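Side-chain contacts in actin-related protein 8 (Homo sapiens, PDB 4FO0), which binds ATP but hydrolyses it only slowly, does not polymerise, and is a proposed core component of the INO80 chromatin-remodelling complex: residues I98-E103 with S327-H332; T126-H131 with P145-N150; P132-G137 with I177-S182; P358-L361 with T366-I369; H486-C491 with D495-M500. All coordinates share one frame; numbering follows the deposited sequence.

In the fold
From the N terminus, residues 98-103 come first; their contact with 327-332 (interaction 1) closes a long loop at the surface, inside which interactions 2 and 3 are nested. Those two cross, since 126-131, 132-137, 145-150 and 177-182 alternate between them, and they touch each other. Together they tie strands 134-136 and 149-152 of the eight-stranded sheet to a preceding loop and to helix 170-187. Interaction 4 follows in series, a short buried closure between helix 353-359 and the loop after it, with its centre about 20 Å from that of interaction 1. Interaction 5, later still, joins helices 480-489 and 494-502 beside the six-stranded sheet.

Interaction 1: residues I98-E103 with S327-H332; sequences IPVSPE and SGLQDH
Val100 has CG1 trans to its carbonyl carbon (chi1 -71°), and this rotation lays the methyl on the backbone of Gly328, 3.6 Å from Gly328 CA. Leu329, with chi1 -83°, carries its branch back toward the same valine, so that Leu329 CG comes 4.1 Å from Val100 CB. One methyl of the valine thus rests on bare peptide while its branch point meets an isobutyl group. Gly328 has a positive phi, a conformation in which a side chain would collide with the carbonyl oxygen of Ser327. With an alanine here in place of Val100, a gap would probably open over Gly328 and Leu329 would lose part of its apolar cover. Nearby, a water bridges the two segments: it accepts from Ile98 N at 3.2 Å and also hydrogen-bonds Ser327 OG. On the 327-332 side, Gln330 NE2 folds back to donate to Ser327 O at 3.2 Å, with the acceptor almost in the amide plane, and so braces the turn into strand 330-336. Ser101, a known phosphoserine that is unmodified here, N-caps helix 102-109 through a weak bond from Glu103 N, while Val100 N is held by Asp352. With no direct hydrogen bond between these two segments, their contact consists of modest apolar packing and a water bridge, a combination that specifies shape more than charge.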
# COMPACT_ATOMS: atom_id res chain seq x y z
N ILE A 98 -17.16 0.12 27.22
CA ILE A 98 -16.83 1.19 28.15
C ILE A 98 -15.54 1.89 27.73
O ILE A 98 -14.46 1.29 27.69
CB ILE A 98 -16.68 0.63 29.59
CG1 ILE A 98 -17.98 0.00 30.06
CG2 ILE A 98 -16.27 1.71 30.57
CD1 ILE A 98 -17.82 -0.78 31.34
N PRO A 99 -15.64 3.17 27.40
CA PRO A 99 -14.43 3.90 26.99
C PRO A 99 -13.44 4.05 28.14
O PRO A 99 -13.85 4.12 29.30
CB PRO A 99 -14.98 5.27 26.56
CG PRO A 99 -16.22 5.43 27.36
CD PRO A 99 -16.82 4.04 27.48
N VAL A 100 -12.15 4.12 27.81
CA VAL A 100 -11.11 4.34 28.81
C VAL A 100 -10.38 5.64 28.50
O VAL A 100 -10.26 6.00 27.33
CB VAL A 100 -10.09 3.21 28.84
CG1 VAL A 100 -10.72 1.95 29.44
CG2 VAL A 100 -9.58 2.95 27.43
N SER A 101 -9.89 6.33 29.52
CA SER A 101 -9.32 7.65 29.33
C SER A 101 -7.86 7.68 28.86
O SER A 101 -7.00 7.01 29.41
CB SER A 101 -9.44 8.47 30.60
OG SER A 101 -8.80 9.73 30.43
N PRO A 102 -7.58 8.50 27.83
CA PRO A 102 -6.20 8.85 27.48
C PRO A 102 -5.43 9.42 28.69
O PRO A 102 -4.27 9.07 28.88
CB PRO A 102 -6.38 9.94 26.41
CG PRO A 102 -7.71 9.63 25.79
CD PRO A 102 -8.56 9.02 26.86
N GLU A 103 -6.07 10.26 29.49
CA GLU A 103 -5.38 10.85 30.64
C GLU A 103 -5.04 9.80 31.70
O GLU A 103 -3.97 9.84 32.29
CB GLU A 103 -6.19 11.99 31.24
CG GLU A 103 -6.40 13.15 30.26
CD GLU A 103 -7.21 14.30 30.85
OE1 GLU A 103 -7.84 14.09 31.92
OE2 GLU A 103 -7.23 15.40 30.25
N SER A 327 -11.09 -4.45 24.76
CA SER A 327 -11.39 -3.15 25.34
C SER A 327 -10.67 -2.97 26.65
O SER A 327 -10.04 -3.90 27.16
CB SER A 327 -12.89 -3.02 25.56
OG SER A 327 -13.35 -3.95 26.53
N GLY A 328 -10.76 -1.77 27.21
CA GLY A 328 -10.07 -1.43 28.44
C GLY A 328 -8.65 -0.96 28.22
O GLY A 328 -8.18 -0.83 27.09
N LEU A 329 -7.97 -0.66 29.32
CA LEU A 329 -6.55 -0.35 29.27
C LEU A 329 -5.77 -1.66 29.31
O LEU A 329 -6.08 -2.53 30.11
CB LEU A 329 -6.17 0.56 30.43
CG LEU A 329 -6.43 2.05 30.21
CD1 LEU A 329 -6.42 2.78 31.53
CD2 LEU A 329 -5.39 2.67 29.28
N GLN A 330 -4.80 -1.81 28.42
CA GLN A 330 -3.96 -3.00 28.40
C GLN A 330 -2.50 -2.63 28.59
O GLN A 330 -2.04 -1.56 28.17
CB GLN A 330 -4.09 -3.78 27.09
CG GLN A 330 -4.89 -5.06 27.19
CD GLN A 330 -6.39 -4.83 27.03
OE1 GLN A 330 -6.90 -4.83 25.91
NE2 GLN A 330 -7.09 -4.62 28.14
N ASP A 331 -1.77 -3.53 29.21
CA ASP A 331 -0.34 -3.33 29.37
C ASP A 331 0.40 -3.96 28.20
O ASP A 331 0.20 -5.14 27.89
CB ASP A 331 0.13 -3.88 30.71
CG ASP A 331 -0.21 -2.94 31.86
OD1 ASP A 331 -0.05 -1.71 31.69
OD2 ASP A 331 -0.66 -3.43 32.91
N HIS A 332 1.19 -3.14 27.52
CA HIS A 332 1.96 -3.56 26.35
C HIS A 332 3.44 -3.24 26.50
O HIS A 332 3.85 -2.42 27.33
CB HIS A 332 1.44 -2.85 25.10
CG HIS A 332 -0.00 -3.12 24.80
ND1 HIS A 332 -0.43 -4.29 24.20
CD2 HIS A 332 -1.11 -2.37 24.99
CE1 HIS A 332 -1.75 -4.24 24.04
NE2 HIS A 332 -2.18 -3.09 24.52
O HOH W 1 -15.94 -2.75 27.99

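Interaction 2: residues T126-H131 with P145-N150; sequences TNTSHH and PLDCYN
Hydrogen bonding is led by Thr128 OG1, which donates to Asp147 OD1 at 2.6 Å, reaching the carboxylate oxygen nearly end-on to its C-O bond. The two side chains approach from opposite directions, and the threonine rotation (chi1 71°) aims its hydroxyl across the gap. The same Asp147 OD1 also accepts from a water, 3.1 Å away, whose other proton goes to Thr126 O; one carboxylate oxygen therefore serves the loop twice. A glycerol, probably from the crystallisation liquor, sits nearby and accepts a hydrogen bond from Thr128 N. Turn bonds shape both partners. Thr128 to His131 form a type I beta turn closed by His131 N to Thr128 O at 3.0 Å, and Cys148 centres an inverse gamma turn just before strand 149-152. By its sequence and strand pairing, this region probably corresponds to the part of the actin fold known as subdomain 2, the turn leading into strand 134-136 while Asp147 precedes strand 149-152. Van der Waals contact involves the same threonine. Thr128 CG2 lies 4.1 Å from Tyr149 CE1, and Thr128 CB is 3.8 Å from Tyr149 OH, so the threonine meets the phenol end of the ring obliquely. The hydroxyl of the buried Tyr149 has its main polar partner in Pro132 O, just beyond the turn, and Leu135 packs against both Thr128 and Tyr149.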
# COMPACT_ATOMS: atom_id res chain seq x y z
N THR A 126 23.78 1.77 7.13
CA THR A 126 24.40 1.28 5.91
C THR A 126 25.80 1.88 5.75
O THR A 126 26.01 3.09 5.93
CB THR A 126 23.57 1.71 4.71
OG1 THR A 126 22.26 1.14 4.84
CG2 THR A 126 24.22 1.26 3.40
N ASN A 127 26.79 1.06 5.42
CA ASN A 127 28.12 1.61 5.23
C ASN A 127 28.28 2.32 3.89
O ASN A 127 28.02 1.75 2.83
CB ASN A 127 29.21 0.55 5.40
CG ASN A 127 30.59 1.14 5.21
OD1 ASN A 127 31.10 1.86 6.08
ND2 ASN A 127 31.20 0.85 4.07
N THR A 128 28.71 3.57 3.96
CA THR A 128 28.89 4.38 2.77
C THR A 128 30.33 4.89 2.68
O THR A 128 30.60 5.91 2.04
CB THR A 128 27.93 5.57 2.78
OG1 THR A 128 28.34 6.51 3.78
CG2 THR A 128 26.51 5.11 3.07
N SER A 129 31.26 4.18 3.33
CA SER A 129 32.67 4.56 3.33
C SER A 129 33.24 4.66 1.91
O SER A 129 33.99 5.58 1.58
CB SER A 129 33.49 3.56 4.15
OG SER A 129 33.22 3.71 5.53
N HIS A 130 32.86 3.70 1.07
CA HIS A 130 33.27 3.65 -0.32
C HIS A 130 32.47 4.57 -1.24
O HIS A 130 32.50 4.41 -2.45
CB HIS A 130 33.10 2.22 -0.82
CG HIS A 130 31.72 1.69 -0.64
ND1 HIS A 130 31.07 1.69 0.57
CD2 HIS A 130 30.85 1.16 -1.54
CE1 HIS A 130 29.86 1.18 0.42
NE2 HIS A 130 29.70 0.85 -0.84
N HIS A 131 31.73 5.51 -0.66
CA HIS A 131 30.99 6.51 -1.44
C HIS A 131 30.16 6.00 -2.62
O HIS A 131 30.34 6.48 -3.74
CB HIS A 131 31.95 7.57 -1.98
CG HIS A 131 32.77 8.22 -0.91
ND1 HIS A 131 32.80 7.76 0.39
CD2 HIS A 131 33.59 9.30 -0.95
CE1 HIS A 131 33.61 8.53 1.10
NE2 HIS A 131 34.09 9.47 0.32
N PRO A 145 20.98 9.64 8.49
CA PRO A 145 20.33 10.88 8.03
C PRO A 145 21.33 12.02 7.89
O PRO A 145 21.06 12.99 7.18
CB PRO A 145 19.36 11.21 9.16
CG PRO A 145 19.22 9.97 9.94
CD PRO A 145 20.43 9.15 9.76
N LEU A 146 22.47 11.90 8.57
CA LEU A 146 23.54 12.88 8.45
C LEU A 146 24.46 12.69 7.24
O LEU A 146 25.21 13.59 6.89
CB LEU A 146 24.40 12.86 9.70
CG LEU A 146 23.67 13.28 10.96
CD1 LEU A 146 24.57 13.07 12.15
CD2 LEU A 146 23.23 14.74 10.85
N ASP A 147 24.41 11.52 6.62
CA ASP A 147 25.18 11.30 5.39
C ASP A 147 24.67 12.13 4.24
O ASP A 147 23.53 12.59 4.24
CB ASP A 147 25.16 9.83 4.98
CG ASP A 147 26.23 9.03 5.66
OD1 ASP A 147 26.59 7.97 5.10
OD2 ASP A 147 26.71 9.46 6.74
N CYS A 148 25.53 12.29 3.25
CA CYS A 148 25.25 13.18 2.13
C CYS A 148 24.49 12.40 1.08
O CYS A 148 25.01 12.11 -0.00
CB CYS A 148 26.55 13.76 1.57
SG CYS A 148 27.87 12.52 1.31
N TYR A 149 23.26 12.05 1.40
CA TYR A 149 22.40 11.35 0.46
C TYR A 149 21.02 11.94 0.49
O TYR A 149 20.48 12.23 1.57
CB TYR A 149 22.37 9.85 0.76
CG TYR A 149 23.64 9.12 0.38
CD1 TYR A 149 24.78 9.22 1.16
CD2 TYR A 149 23.69 8.33 -0.76
CE1 TYR A 149 25.94 8.55 0.82
CE2 TYR A 149 24.85 7.65 -1.11
CZ TYR A 149 25.97 7.77 -0.31
OH TYR A 149 27.13 7.10 -0.65
N ASN A 150 20.44 12.16 -0.69
CA ASN A 150 19.02 12.49 -0.77
C ASN A 150 18.21 11.21 -0.86
O ASN A 150 18.64 10.24 -1.50
CB ASN A 150 18.71 13.38 -1.96
CG ASN A 150 19.39 14.74 -1.87
OD1 ASN A 150 19.60 15.27 -0.78
ND2 ASN A 150 19.72 15.30 -3.02
O HOH W 2 24.97 5.67 6.36

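Interaction 3: residues P132-G137 with I177-S182; sequences PEYLVG and IEVIWS
Tyr134 and Val179 approach from opposite directions, a valine methyl set over one face of the ring. Val179 CG1 lies 3.6 Å from the centroid of the Tyr134 ring and 17° off its normal, a CH-pi contact displaced slightly toward the rim, where Tyr134 CZ is 3.5 Å from Val179 CG1. The valine reaches this place because CG1 is swung opposite its own backbone N (chi1 172°). Val136, two residues on, points the same way from the strand. Its CG1 runs slantwise past Ile180, approaching Ile180 CG2 at 4.0 Å, and its other methyl, Val136 CG2, is 4.3 Å from Val179 CG1. No hydrogen bond joins the segments, so this is apolar strand-on-helix packing. The axes of strand 134-136 and helix segment 177-182 approach to 9.1 Å at 56°. Strand 134-136 pairs antiparallel with strand 38-47, whose Ile44 extends the same apolar layer onto Val179 and Ile180. Glu178 and Trp181 touch helix 211-225, and Trp181 also hydrogen-bonds His42 of strand 38-47, so helix 170-187 contacts both the sheet and helix 211-225.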
# COMPACT_ATOMS: atom_id res chain seq x y z
N PRO A 132 29.23 5.06 -2.38
CA PRO A 132 28.35 4.60 -3.46
C PRO A 132 27.61 5.79 -4.06
O PRO A 132 27.27 6.72 -3.33
CB PRO A 132 27.35 3.71 -2.73
CG PRO A 132 27.99 3.35 -1.46
CD PRO A 132 28.83 4.51 -1.08
N GLU A 133 27.35 5.78 -5.37
CA GLU A 133 26.57 6.86 -5.96
C GLU A 133 25.13 6.76 -5.50
O GLU A 133 24.41 7.77 -5.47
CB GLU A 133 26.57 6.80 -7.47
CG GLU A 133 27.89 6.97 -8.13
CD GLU A 133 27.79 6.66 -9.61
OE1 GLU A 133 26.64 6.51 -10.09
OE2 GLU A 133 28.84 6.56 -10.28
N TYR A 134 24.69 5.54 -5.20
CA TYR A 134 23.34 5.32 -4.70
C TYR A 134 23.18 4.05 -3.88
O TYR A 134 24.04 3.16 -3.87
CB TYR A 134 22.35 5.29 -5.86
CG TYR A 134 22.56 4.13 -6.79
CD1 TYR A 134 23.14 4.31 -8.04
CD2 TYR A 134 22.20 2.84 -6.41
CE1 TYR A 134 23.33 3.25 -8.90
CE2 TYR A 134 22.40 1.77 -7.26
CZ TYR A 134 22.97 1.98 -8.50
OH TYR A 134 23.17 0.92 -9.36
N LEU A 135 22.04 3.97 -3.21
CA LEU A 135 21.69 2.81 -2.43
C LEU A 135 20.24 2.52 -2.68
O LEU A 135 19.46 3.43 -2.98
CB LEU A 135 21.96 3.08 -0.94
CG LEU A 135 23.47 3.12 -0.67
CD1 LEU A 135 23.83 4.19 0.32
CD2 LEU A 135 23.94 1.78 -0.20
N VAL A 136 19.88 1.26 -2.58
CA VAL A 136 18.53 0.86 -2.93
C VAL A 136 17.84 0.09 -1.82
O VAL A 136 18.47 -0.65 -1.08
CB VAL A 136 18.54 -0.00 -4.20
CG1 VAL A 136 17.14 -0.52 -4.51
CG2 VAL A 136 19.07 0.81 -5.34
N GLY A 137 16.53 0.28 -1.72
CA GLY A 137 15.71 -0.51 -0.82
C GLY A 137 16.07 -0.35 0.64
O GLY A 137 16.22 0.77 1.15
N ILE A 177 13.38 4.70 -10.92
CA ILE A 177 12.66 3.44 -11.10
C ILE A 177 13.57 2.42 -11.74
O ILE A 177 13.69 1.30 -11.25
CB ILE A 177 11.43 3.60 -12.01
CG1 ILE A 177 10.45 4.57 -11.37
CG2 ILE A 177 10.75 2.24 -12.25
CD1 ILE A 177 10.14 4.20 -9.98
N GLU A 178 14.23 2.81 -12.82
CA GLU A 178 15.07 1.88 -13.54
C GLU A 178 16.19 1.35 -12.66
O GLU A 178 16.46 0.16 -12.62
CB GLU A 178 15.65 2.50 -14.80
CG GLU A 178 16.71 1.62 -15.43
CD GLU A 178 17.02 2.01 -16.86
OE1 GLU A 178 16.59 3.10 -17.30
OE2 GLU A 178 17.71 1.21 -17.55
N VAL A 179 16.85 2.25 -11.94
CA VAL A 179 17.89 1.81 -11.03
C VAL A 179 17.34 0.87 -9.96
O VAL A 179 17.92 -0.19 -9.70
CB VAL A 179 18.61 3.00 -10.39
CG1 VAL A 179 19.57 2.53 -9.30
CG2 VAL A 179 19.36 3.78 -11.46
N ILE A 180 16.22 1.23 -9.35
CA ILE A 180 15.63 0.37 -8.33
C ILE A 180 15.22 -0.99 -8.90
O ILE A 180 15.55 -2.03 -8.33
CB ILE A 180 14.43 1.05 -7.64
CG1 ILE A 180 14.88 2.31 -6.91
CG2 ILE A 180 13.77 0.09 -6.65
CD1 ILE A 180 13.71 3.12 -6.35
N TRP A 181 14.51 -1.00 -10.03
CA TRP A 181 14.06 -2.25 -10.62
C TRP A 181 15.21 -3.10 -11.13
O TRP A 181 15.21 -4.31 -10.96
CB TRP A 181 13.04 -2.01 -11.74
CG TRP A 181 11.78 -1.45 -11.23
CD1 TRP A 181 11.53 -1.04 -9.95
CD2 TRP A 181 10.57 -1.21 -11.96
NE1 TRP A 181 10.25 -0.56 -9.84
CE2 TRP A 181 9.64 -0.65 -11.06
CE3 TRP A 181 10.19 -1.40 -13.30
CZ2 TRP A 181 8.35 -0.28 -11.45
CZ3 TRP A 181 8.91 -1.05 -13.68
CH2 TRP A 181 8.00 -0.49 -12.76
N SER A 182 16.21 -2.47 -11.74
CA SER A 182 17.34 -3.22 -12.25
C SER A 182 18.13 -3.86 -11.11
O SER A 182 18.49 -5.04 -11.18
CB SER A 182 18.22 -2.32 -13.09
OG SER A 182 17.41 -1.69 -14.07

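Interaction 4: residues P358-L361 with T366-I369; sequences PMAL and TFGI
Leu361 N donates to Pro358 O at 3.2 Å, a backbone bond of the weakly bonded turn at Pro358 that fixes the peptide facing Phe367. The hydrogen-bonded turn sets Leu361 N 4.4 Å from Phe367 CZ and turns the methyl of Ala360 toward the returning chain. That methyl carries the contact: Ala360 CB lies 3.6 Å from Phe367 CE1 and 3.8 Å from Thr366 CB, wedged between an aromatic ring and a branched side chain. Phe367 (chi1 -67°, CG trans to the carbonyl carbon) brings its CE1-CZ end up to the alanine obliquely, with CZ also 4.0 Å from Ala360 O. Thr366 offers its carbon skeleton, Thr366 CG2 being 4.0 Å from Ala360 CB, while its hydroxyl is engaged with Tyr363 O in the intervening loop. All four touching residues are buried. Around them, Met359 and Thr366 reach helix 71-88, and Leu361 and Phe367 reach helix 280-293. The side chain of Leu361 is about 8 Å from the bound ATP and about 5 Å from that of Val253, a nucleotide-binding residue. Pro358, Ala360, Leu361 and Gly368 match, at the same spacing, a proline, an Ala-Leu pair and a glycine in the corresponding segment of actin, consistent with a tight helix-exit turn inherited from the actin fold close to its nucleotide cleft.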
# COMPACT_ATOMS: atom_id res chain seq x y z
N PRO A 358 -7.33 2.62 13.35
CA PRO A 358 -7.71 1.84 12.16
C PRO A 358 -9.06 2.27 11.63
O PRO A 358 -9.30 2.23 10.43
CB PRO A 358 -7.81 0.40 12.68
CG PRO A 358 -7.03 0.39 13.94
CD PRO A 358 -7.06 1.77 14.53
N MET A 359 -9.96 2.68 12.53
CA MET A 359 -11.28 3.12 12.13
C MET A 359 -11.30 4.49 11.46
O MET A 359 -12.33 4.90 10.95
CB MET A 359 -12.24 3.14 13.31
CG MET A 359 -12.64 1.76 13.76
SD MET A 359 -13.95 1.87 14.98
CE MET A 359 -15.01 3.09 14.20
N ALA A 360 -10.18 5.20 11.47
CA ALA A 360 -10.13 6.45 10.73
C ALA A 360 -10.20 6.16 9.23
O ALA A 360 -10.52 7.05 8.44
CB ALA A 360 -8.91 7.24 11.06
N LEU A 361 -9.93 4.92 8.83
CA LEU A 361 -10.14 4.50 7.44
C LEU A 361 -11.60 4.64 7.03
O LEU A 361 -11.91 4.79 5.86
CB LEU A 361 -9.67 3.06 7.21
CG LEU A 361 -8.15 2.89 7.26
CD1 LEU A 361 -7.80 1.43 7.26
CD2 LEU A 361 -7.49 3.62 6.08
N THR A 366 -10.69 12.31 10.07
CA THR A 366 -9.89 12.18 11.28
C THR A 366 -8.43 12.48 11.00
O THR A 366 -7.69 12.91 11.88
CB THR A 366 -10.02 10.75 11.87
OG1 THR A 366 -11.40 10.45 12.08
CG2 THR A 366 -9.29 10.62 13.18
N PHE A 367 -8.02 12.24 9.76
CA PHE A 367 -6.64 12.47 9.33
C PHE A 367 -6.26 13.94 9.35
O PHE A 367 -5.07 14.26 9.38
CB PHE A 367 -6.37 11.85 7.96
CG PHE A 367 -6.43 10.36 7.98
CD1 PHE A 367 -5.95 9.66 9.08
CD2 PHE A 367 -6.99 9.65 6.94
CE1 PHE A 367 -6.01 8.27 9.12
CE2 PHE A 367 -7.05 8.27 6.98
CZ PHE A 367 -6.56 7.58 8.06
N GLY A 368 -7.27 14.80 9.33
CA GLY A 368 -7.08 16.24 9.37
C GLY A 368 -6.40 16.80 8.13
O GLY A 368 -5.70 17.81 8.22
N ILE A 369 -6.59 16.16 6.99
CA ILE A 369 -6.00 16.63 5.74
C ILE A 369 -6.91 17.67 5.11
O ILE A 369 -8.09 17.42 4.87
CB ILE A 369 -5.74 15.48 4.75
CG1 ILE A 369 -4.80 14.44 5.37
CG2 ILE A 369 -5.13 16.00 3.47
CD1 ILE A 369 -4.93 13.04 4.76

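Interaction 5: residues H486-C491 with D495-M500; sequences HSIDCC and DTKKKM
Lys497 reaches along the end of helix 480-489 and places its ammonium group on Asp489 twice. Lys497 NZ donates to Asp489 O at 3.2 Å, approaching from above the carbonyl plane, and forms a salt bridge with Asp489 OD1 at 3.1 Å, whose hydrogen bond is weak. The extended lysine chain gets there by passing over the closing turn, with Lys497 CG 3.7 Å from Cys491 CB. A methionine in its place would probably keep part of this apolar passage but leave Asp489 without its cationic mate and the carbonyl of that aspartate without this donor. Beside the lysine, Cys491 (chi1 -65°) points toward the opposing helix, its SG 4.1 Å from Met500 CG and next to the methyl of Thr496. Ile488 completes the apolar patch, crossing Met500 at an angle with Ile488 CG2 3.7 Å from Met500 CB. The second shell sets these groups. Cys491 N bonds back to Ile488 O at 3.1 Å, shaping the turn that presents the cysteine, and Met500 N bonds to Thr496 O at 2.9 Å, keeping their side chains on one helical face. Glu264 holds Thr496 OG1 and, through a salt bridge, Lys499. Farther out, Ile488 and Met500 both rest on Cys262 of strand 258-264, while Lys497 touches helix 530-535; the helical pair thus packs on the six-stranded sheet, and helix 494-502 runs straight on into its strand 503-507.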
# COMPACT_ATOMS: atom_id res chain seq x y z
N HIS A 486 -20.77 3.18 -2.81
CA HIS A 486 -20.87 4.09 -3.94
C HIS A 486 -20.41 3.45 -5.25
O HIS A 486 -21.04 3.61 -6.28
CB HIS A 486 -20.06 5.35 -3.67
CG HIS A 486 -20.05 6.30 -4.82
ND1 HIS A 486 -19.18 6.17 -5.87
CD2 HIS A 486 -20.82 7.38 -5.09
CE1 HIS A 486 -19.40 7.15 -6.74
NE2 HIS A 486 -20.39 7.89 -6.29
N SER A 487 -19.29 2.75 -5.19
CA SER A 487 -18.73 2.08 -6.35
C SER A 487 -19.71 1.04 -6.93
O SER A 487 -19.98 1.02 -8.12
CB SER A 487 -17.41 1.41 -5.95
OG SER A 487 -16.94 0.49 -6.92
N ILE A 488 -20.23 0.18 -6.06
CA ILE A 488 -21.14 -0.87 -6.47
C ILE A 488 -22.42 -0.26 -7.03
O ILE A 488 -23.03 -0.79 -7.96
CB ILE A 488 -21.49 -1.78 -5.28
CG1 ILE A 488 -20.22 -2.50 -4.80
CG2 ILE A 488 -22.59 -2.76 -5.65
CD1 ILE A 488 -20.42 -3.43 -3.63
N ASP A 489 -22.81 0.87 -6.46
CA ASP A 489 -24.00 1.57 -6.89
C ASP A 489 -23.86 2.15 -8.29
O ASP A 489 -24.85 2.51 -8.93
CB ASP A 489 -24.31 2.70 -5.91
CG ASP A 489 -25.65 3.31 -6.16
OD1 ASP A 489 -26.59 2.55 -6.50
OD2 ASP A 489 -25.76 4.54 -6.02
N CYS A 490 -22.63 2.24 -8.77
CA CYS A 490 -22.35 2.77 -10.09
C CYS A 490 -22.36 1.69 -11.16
O CYS A 490 -22.18 1.99 -12.34
CB CYS A 490 -21.01 3.48 -10.11
SG CYS A 490 -21.04 5.02 -9.24
N CYS A 491 -22.60 0.44 -10.78
CA CYS A 491 -22.95 -0.58 -11.76
C CYS A 491 -24.29 -0.29 -12.44
O CYS A 491 -25.25 0.08 -11.78
CB CYS A 491 -23.01 -1.96 -11.11
SG CYS A 491 -21.43 -2.55 -10.48
N ASP A 495 -28.05 -7.25 -11.74
CA ASP A 495 -27.49 -8.58 -11.54
C ASP A 495 -26.02 -8.44 -11.19
O ASP A 495 -25.51 -9.15 -10.33
CB ASP A 495 -27.69 -9.46 -12.77
CG ASP A 495 -28.93 -10.33 -12.66
OD1 ASP A 495 -28.85 -11.39 -12.00
OD2 ASP A 495 -29.98 -9.94 -13.21
N THR A 496 -25.36 -7.50 -11.85
CA THR A 496 -23.99 -7.15 -11.50
C THR A 496 -23.95 -6.79 -10.02
O THR A 496 -23.20 -7.40 -9.25
CB THR A 496 -23.46 -5.97 -12.34
OG1 THR A 496 -23.33 -6.37 -13.70
CG2 THR A 496 -22.10 -5.54 -11.83
N LYS A 497 -24.78 -5.83 -9.61
CA LYS A 497 -24.79 -5.39 -8.21
C LYS A 497 -25.01 -6.55 -7.25
O LYS A 497 -24.34 -6.64 -6.22
CB LYS A 497 -25.84 -4.32 -7.96
CG LYS A 497 -25.58 -3.03 -8.69
CD LYS A 497 -26.65 -2.01 -8.35
CE LYS A 497 -26.57 -0.82 -9.28
NZ LYS A 497 -27.19 0.40 -8.70
N LYS A 498 -25.94 -7.43 -7.56
CA LYS A 498 -26.14 -8.58 -6.70
C LYS A 498 -24.79 -9.26 -6.50
O LYS A 498 -24.38 -9.56 -5.37
CB LYS A 498 -27.17 -9.55 -7.28
CG LYS A 498 -28.60 -9.28 -6.85
CD LYS A 498 -29.52 -10.47 -7.14
CE LYS A 498 -29.61 -10.77 -8.63
NZ LYS A 498 -30.39 -12.01 -8.93
N LYS A 499 -24.09 -9.49 -7.61
CA LYS A 499 -22.81 -10.17 -7.57
C LYS A 499 -21.77 -9.42 -6.74
O LYS A 499 -21.04 -10.03 -5.97
CB LYS A 499 -22.30 -10.43 -8.99
CG LYS A 499 -23.18 -11.39 -9.78
CD LYS A 499 -22.47 -11.99 -10.99
CE LYS A 499 -22.28 -10.97 -12.11
NZ LYS A 499 -21.40 -11.50 -13.19
N MET A 500 -21.74 -8.10 -6.89
CA MET A 500 -20.79 -7.25 -6.17
C MET A 500 -21.03 -7.18 -4.67
O MET A 500 -20.09 -7.35 -3.89
CB MET A 500 -20.78 -5.83 -6.76
CG MET A 500 -20.42 -5.77 -8.24
SD MET A 500 -18.98 -6.77 -8.66
CE MET A 500 -18.95 -6.68 -10.44